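Long-range contacts in 5'-tyrosyl-DNA phosphodiesterase (Caenorhabditis elegans, PDB 4FVA), which belongs to the endonuclease/exonuclease/phosphatase family, with a DNase I-like fold, and holds a magnesium ion: residues 53-58 and 73-78; 117-122 and 156-161. One frame throughout, in Å; residues are numbered along the deposited sequence.

The two contacts illustrate how a DNase I-like sandwich combines a buried sheet core with loops gathered near its metal. Interaction 1 joins loops beside the six-stranded sheet, at the surface; interaction 2 pairs two parallel strands in the other sheet and is largely buried. Their centres lie 28 Å apart and their nearest atoms about 10 Å, so they do not touch, and both segments of interaction 1 come earlier in the chain than those of interaction 2. The magnesium ion, bound by Asp22 and Glu52, is close to interaction 1: Glu52 directly precedes segment 53-58, and the side chain of Val54 is about 8 Å from the ion. Interaction 2 contributes neither of these metal-binding residues.

Interaction 1 (53-58 and 73-78)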
loop_
_atom_site.group_PDB
_atom_site.type_symbol
_atom_site.label_atom_id
_atom_site.label_comp_id
_atom_site.label_asym_id
_atom_site.label_seq_id
_atom_site.Cartn_x
_atom_site.Cartn_y
_atom_site.Cartn_z
ATOM N N VAL A 53 -3.709 -5.694 8.529
ATOM C CA VAL A 53 -4.865 -5.274 9.307
ATOM C C VAL A 53 -5.329 -6.510 10.074
ATOM O O VAL A 53 -5.328 -7.605 9.510
ATOM C CB VAL A 53 -5.982 -4.786 8.389
ATOM C CG1 VAL A 53 -7.151 -4.249 9.206
ATOM C CG2 VAL A 53 -5.439 -3.707 7.431
ATOM N N VAL A 54 -5.724 -6.337 11.338
ATOM C CA VAL A 54 -6.267 -7.427 12.162
ATOM C C VAL A 54 -7.647 -7.081 12.716
ATOM O O VAL A 54 -8.030 -5.913 12.756
ATOM C CB VAL A 54 -5.310 -7.800 13.326
ATOM C CG1 VAL A 54 -3.956 -8.269 12.791
ATOM C CG2 VAL A 54 -5.129 -6.605 14.280
ATOM N N ASP A 55 -8.406 -8.097 13.119
ATOM C CA ASP A 55 -9.756 -7.868 13.642
ATOM C C ASP A 55 -9.719 -7.119 14.964
ATOM O O ASP A 55 -10.560 -6.264 15.238
ATOM C CB ASP A 55 -10.498 -9.192 13.815
ATOM C CG ASP A 55 -10.818 -9.863 12.494
ATOM O OD1 ASP A 55 -10.960 -9.162 11.466
ATOM O OD2 ASP A 55 -10.879 -11.107 12.476
ATOM N N ARG A 56 -8.740 -7.463 15.790
ATOM C CA ARG A 56 -8.631 -6.880 17.122
ATOM C C ARG A 56 -8.331 -5.387 17.089
ATOM O O ARG A 56 -7.355 -4.946 16.462
ATOM C CB ARG A 56 -7.559 -7.612 17.927
ATOM C CG ARG A 56 -7.298 -7.019 19.309
ATOM C CD ARG A 56 -6.150 -7.756 19.989
ATOM N NE ARG A 56 -5.477 -6.907 20.971
ATOM C CZ ARG A 56 -4.177 -6.976 21.239
ATOM N NH1 ARG A 56 -3.417 -7.861 20.604
ATOM N NH2 ARG A 56 -3.637 -6.159 22.132
ATOM N N ASP A 57 -9.158 -4.614 17.785
ATOM C CA ASP A 57 -8.954 -3.174 17.893
ATOM C C ASP A 57 -9.047 -2.492 16.528
ATOM O O ASP A 57 -8.351 -1.511 16.262
ATOM C CB ASP A 57 -7.603 -2.862 18.555
ATOM C CG ASP A 57 -7.584 -3.218 20.042
ATOM O OD1 ASP A 57 -8.662 -3.175 20.665
ATOM O OD2 ASP A 57 -6.494 -3.526 20.585
ATOM N N LEU A 58 -9.924 -3.008 15.674
ATOM C CA LEU A 58 -10.087 -2.461 14.334
ATOM C C LEU A 58 -10.967 -1.197 14.335
ATOM O O LEU A 58 -10.960 -0.413 13.374
ATOM C CB LEU A 58 -10.667 -3.542 13.420
ATOM C CG LEU A 58 -10.847 -3.206 11.944
ATOM C CD1 LEU A 58 -9.498 -2.961 11.268
ATOM C CD2 LEU A 58 -11.569 -4.355 11.272
ATOM N N SER A 73 -9.788 -7.432 2.347
ATOM C CA SER A 73 -9.461 -8.549 1.474
ATOM C C SER A 73 -10.042 -9.855 2.001
ATOM O O SER A 73 -10.520 -10.689 1.230
ATOM C CB SER A 73 -7.947 -8.710 1.325
ATOM O OG SER A 73 -7.339 -9.108 2.560
ATOM N N ASN A 74 -10.017 -10.025 3.319
ATOM C CA ASN A 74 -10.273 -11.339 3.907
ATOM C C ASN A 74 -10.540 -11.220 5.401
ATOM O O ASN A 74 -9.869 -11.867 6.212
ATOM C CB ASN A 74 -9.038 -12.227 3.681
ATOM C CG ASN A 74 -9.328 -13.706 3.859
ATOM O OD1 ASN A 74 -10.483 -14.130 3.863
ATOM N ND2 ASN A 74 -8.271 -14.501 4.020
ATOM N N LYS A 75 -11.524 -10.400 5.757
ATOM C CA LYS A 75 -11.806 -10.101 7.154
ATOM C C LYS A 75 -12.092 -11.388 7.924
ATOM O O LYS A 75 -12.724 -12.310 7.392
ATOM C CB LYS A 75 -12.970 -9.108 7.271
ATOM C CG LYS A 75 -13.072 -8.441 8.634
ATOM C CD LYS A 75 -13.964 -7.203 8.602
ATOM C CE LYS A 75 -13.883 -6.430 9.919
ATOM N NZ LYS A 75 -14.296 -7.267 11.090
ATOM N N GLY A 76 -11.611 -11.461 9.166
ATOM C CA GLY A 76 -11.768 -12.666 9.969
ATOM C C GLY A 76 -10.577 -13.619 9.908
ATOM O O GLY A 76 -10.426 -14.491 10.764
ATOM N N CYS A 77 -9.741 -13.475 8.882
ATOM C CA CYS A 77 -8.477 -14.212 8.812
ATOM C C CYS A 77 -7.510 -13.628 9.847
ATOM O O CYS A 77 -7.780 -12.557 10.406
ATOM C CB CYS A 77 -7.907 -14.112 7.394
ATOM S SG CYS A 77 -6.295 -14.905 7.072
ATOM N N GLN A 78 -6.396 -14.303 10.117
ATOM C CA GLN A 78 -5.438 -13.790 11.123
ATOM C C GLN A 78 -5.030 -12.331 10.841
ATOM O O GLN A 78 -4.964 -11.494 11.751
ATOM C CB GLN A 78 -4.199 -14.679 11.190
ATOM C CG GLN A 78 -3.216 -14.303 12.308
ATOM C CD GLN A 78 -1.863 -14.969 12.138
ATOM O OE1 GLN A 78 -1.689 -15.819 11.263
ATOM N NE2 GLN A 78 -0.885 -14.562 12.949
HETATM O O HOH W 1 -7.778 -10.722 12.858
HETATM O O HOH W 2 -13.223 -6.501 14.240
#
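Asp55 OD1 is a carboxylate oxygen on which several groups converge. Gly76 N gives it a weak hydrogen bond of 3.3 Å, with an angle of 145° at the hydrogen, and Lys75 NZ adds a long salt bridge at 3.9 Å from the same OD1. The hydroxyl of Tyr80, at the start of strand 80-86, is hydrogen-bonded to it as well. The contact thus illustrates how one acidic side chain can tie together two type II beta turns, Asp55 to Leu58 and Asn74 to Cys77, in loops that follow strands 47-53 and 68-72 of the DNase I-like fold. With chi1 at -68°, the carboxylate swings opposite its own carbonyl carbon and faces the second turn, where OD2 comes 3.1 Å from Gly76 CA. Gly76 takes the third position of its turn with a positive phi of 95°, a backbone shape that suits glycine, since a beta carbon would crowd the carbonyl oxygen of Lys75. Water adds two further links. One molecule accepts from Asp55 N at 2.7 Å and donates to Cys77 O; a second donates to Asp55 O and takes a weak bond from Lys75 NZ. Away from the charges, Val54 CG1 rests 3.5 Å from Gln78 O. The extended part of the lysine chain carries CE to the buried Leu58, and the final bend turns NZ to its carboxylate and water partners. The two side chains meet tip to tip, with Leu58 CD2 only 3.4 Å from Lys75 CE, tighter than an ordinary carbon-carbon contact.

Interaction 2 (117-122 and 156-161); sequences GLKVFL and PGALVF
Leu118 and Leu159 lie nearly perpendicular to each other, the CD2 methyl of Leu118 lying against CD1 of Leu159 at 3.8 Å, while the other Leu118 branch, CD1, reaches Gly157 O. This interlocking begins a parallel strand pair, the two ends of a beta-alpha-beta crossover. Three backbone bonds set the register: Leu159 N to Lys119 O, Phe121 N to Leu159 O and Phe161 N to Phe121 O, each 2.9 Å long. On the face carrying Val120, Leu122, Leu159 and Phe161, the Phe161 ring is the bulk around which smaller groups fit. The Leu122 side chain runs alongside Phe161 in the same direction and lays CD2 at the ring edge, 3.8 Å from Phe161 CD2. Val120 CG1 comes 4.3 Å from Phe161 CD2; chi1 of -178° sets this methyl opposite the backbone N. Across the sheet, Ala158 is the small piece: its CB sits 3.9 Å from Lys119 CB and also faces the edge of the Phe121 ring, near its plane. Val160 CG2 packs against Phe121 CB at 4.2 Å. The amine of Lys119 turns elsewhere, to a salt bridge with Glu112 on strand 107-115, which pairs antiparallel with 118-126. Helix 134-154 covers Phe121 and Val160 through Ile151, whereas Val14 and Val16 of strand 13-20 and Phe254 of strand 249-255, from the other sheet, meet Phe161.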
loop_
_atom_site.group_PDB
_atom_site.type_symbol
_atom_site.label_atom_id
_atom_site.label_comp_id
_atom_site.label_asym_id
_atom_site.label_seq_id
_atom_site.Cartn_x
_atom_site.Cartn_y
_atom_site.Cartn_z
ATOM N N GLY A 117 -14.888 10.427 -14.733
ATOM C CA GLY A 117 -14.961 9.631 -15.941
ATOM C C GLY A 117 -13.774 8.704 -16.095
ATOM O O GLY A 117 -13.649 8.001 -17.100
ATOM N N LEU A 118 -12.899 8.681 -15.096
ATOM C CA LEU A 118 -11.656 7.947 -15.263
ATOM C C LEU A 118 -11.701 6.547 -14.658
ATOM O O LEU A 118 -12.006 6.365 -13.477
ATOM C CB LEU A 118 -10.509 8.764 -14.675
ATOM C CG LEU A 118 -9.116 8.249 -14.980
ATOM C CD1 LEU A 118 -9.079 7.863 -16.437
ATOM C CD2 LEU A 118 -8.121 9.366 -14.724
ATOM N N LYS A 119 -11.431 5.555 -15.501
ATOM C CA LYS A 119 -11.369 4.166 -15.071
ATOM C C LYS A 119 -10.150 3.998 -14.181
ATOM O O LYS A 119 -9.069 4.490 -14.514
ATOM C CB LYS A 119 -11.277 3.240 -16.281
ATOM C CG LYS A 119 -11.459 1.778 -15.961
ATOM C CD LYS A 119 -12.940 1.449 -15.734
ATOM C CE LYS A 119 -13.170 -0.044 -15.547
ATOM N NZ LYS A 119 -14.618 -0.364 -15.429
ATOM N N VAL A 120 -10.323 3.328 -13.040
ATOM C CA VAL A 120 -9.223 3.146 -12.094
ATOM C C VAL A 120 -9.162 1.712 -11.605
ATOM O O VAL A 120 -10.181 1.168 -11.186
ATOM C CB VAL A 120 -9.370 4.062 -10.862
ATOM C CG1 VAL A 120 -8.182 3.878 -9.940
ATOM C CG2 VAL A 120 -9.499 5.513 -11.287
ATOM N N PHE A 121 -7.982 1.101 -11.683
ATOM C CA PHE A 121 -7.735 -0.214 -11.085
ATOM C C PHE A 121 -6.783 -0.058 -9.907
ATOM O O PHE A 121 -5.732 0.579 -10.026
ATOM C CB PHE A 121 -7.156 -1.203 -12.111
ATOM C CG PHE A 121 -8.146 -1.638 -13.165
ATOM C CD1 PHE A 121 -8.410 -0.832 -14.267
ATOM C CD2 PHE A 121 -8.784 -2.879 -13.063
ATOM C CE1 PHE A 121 -9.330 -1.241 -15.251
ATOM C CE2 PHE A 121 -9.686 -3.304 -14.032
ATOM C CZ PHE A 121 -9.964 -2.478 -15.131
ATOM N N LEU A 122 -7.163 -0.636 -8.770
ATOM C CA LEU A 122 -6.362 -0.571 -7.557
ATOM C C LEU A 122 -5.966 -1.988 -7.201
ATOM O O LEU A 122 -6.839 -2.836 -6.998
ATOM C CB LEU A 122 -7.171 0.045 -6.407
ATOM C CG LEU A 122 -7.755 1.440 -6.678
ATOM C CD1 LEU A 122 -8.538 1.989 -5.480
ATOM C CD2 LEU A 122 -6.623 2.375 -7.078
ATOM N N PRO A 156 -7.153 0.536 -22.200
ATOM C CA PRO A 156 -6.310 1.650 -22.623
ATOM C C PRO A 156 -6.861 2.936 -22.022
ATOM O O PRO A 156 -8.075 3.120 -21.947
ATOM C CB PRO A 156 -6.454 1.632 -24.160
ATOM C CG PRO A 156 -7.746 0.903 -24.423
ATOM C CD PRO A 156 -7.862 -0.113 -23.322
ATOM N N GLY A 157 -5.984 3.801 -21.527
ATOM C CA GLY A 157 -6.466 5.039 -20.948
ATOM C C GLY A 157 -6.821 4.971 -19.470
ATOM O O GLY A 157 -7.130 6.000 -18.871
ATOM N N ALA A 158 -6.821 3.774 -18.882
ATOM C CA ALA A 158 -7.128 3.658 -17.451
ATOM C C ALA A 158 -5.956 4.044 -16.552
ATOM O O ALA A 158 -4.789 3.941 -16.946
ATOM C CB ALA A 158 -7.603 2.251 -17.097
ATOM N N LEU A 159 -6.276 4.475 -15.337
ATOM C CA LEU A 159 -5.253 4.639 -14.302
ATOM C C LEU A 159 -5.133 3.318 -13.560
ATOM O O LEU A 159 -6.140 2.757 -13.115
ATOM C CB LEU A 159 -5.664 5.716 -13.302
ATOM C CG LEU A 159 -5.076 7.115 -13.429
ATOM C CD1 LEU A 159 -5.539 7.991 -12.263
ATOM C CD2 LEU A 159 -3.566 7.029 -13.476
ATOM N N VAL A 160 -3.915 2.794 -13.465
ATOM C CA VAL A 160 -3.687 1.561 -12.724
ATOM C C VAL A 160 -2.659 1.821 -11.612
ATOM O O VAL A 160 -1.541 2.294 -11.880
ATOM C CB VAL A 160 -3.191 0.424 -13.656
ATOM C CG1 VAL A 160 -2.978 -0.851 -12.871
ATOM C CG2 VAL A 160 -4.185 0.180 -14.794
ATOM N N PHE A 161 -3.035 1.516 -10.370
ATOM C CA PHE A 161 -2.105 1.617 -9.237
ATOM C C PHE A 161 -1.853 0.241 -8.634
ATOM O O PHE A 161 -2.786 -0.439 -8.178
ATOM C CB PHE A 161 -2.640 2.571 -8.151
ATOM C CG PHE A 161 -2.791 3.995 -8.625
ATOM C CD1 PHE A 161 -1.675 4.757 -8.921
ATOM C CD2 PHE A 161 -4.057 4.557 -8.798
ATOM C CE1 PHE A 161 -1.803 6.065 -9.377
ATOM C CE2 PHE A 161 -4.201 5.872 -9.252
ATOM C CZ PHE A 161 -3.064 6.628 -9.541
#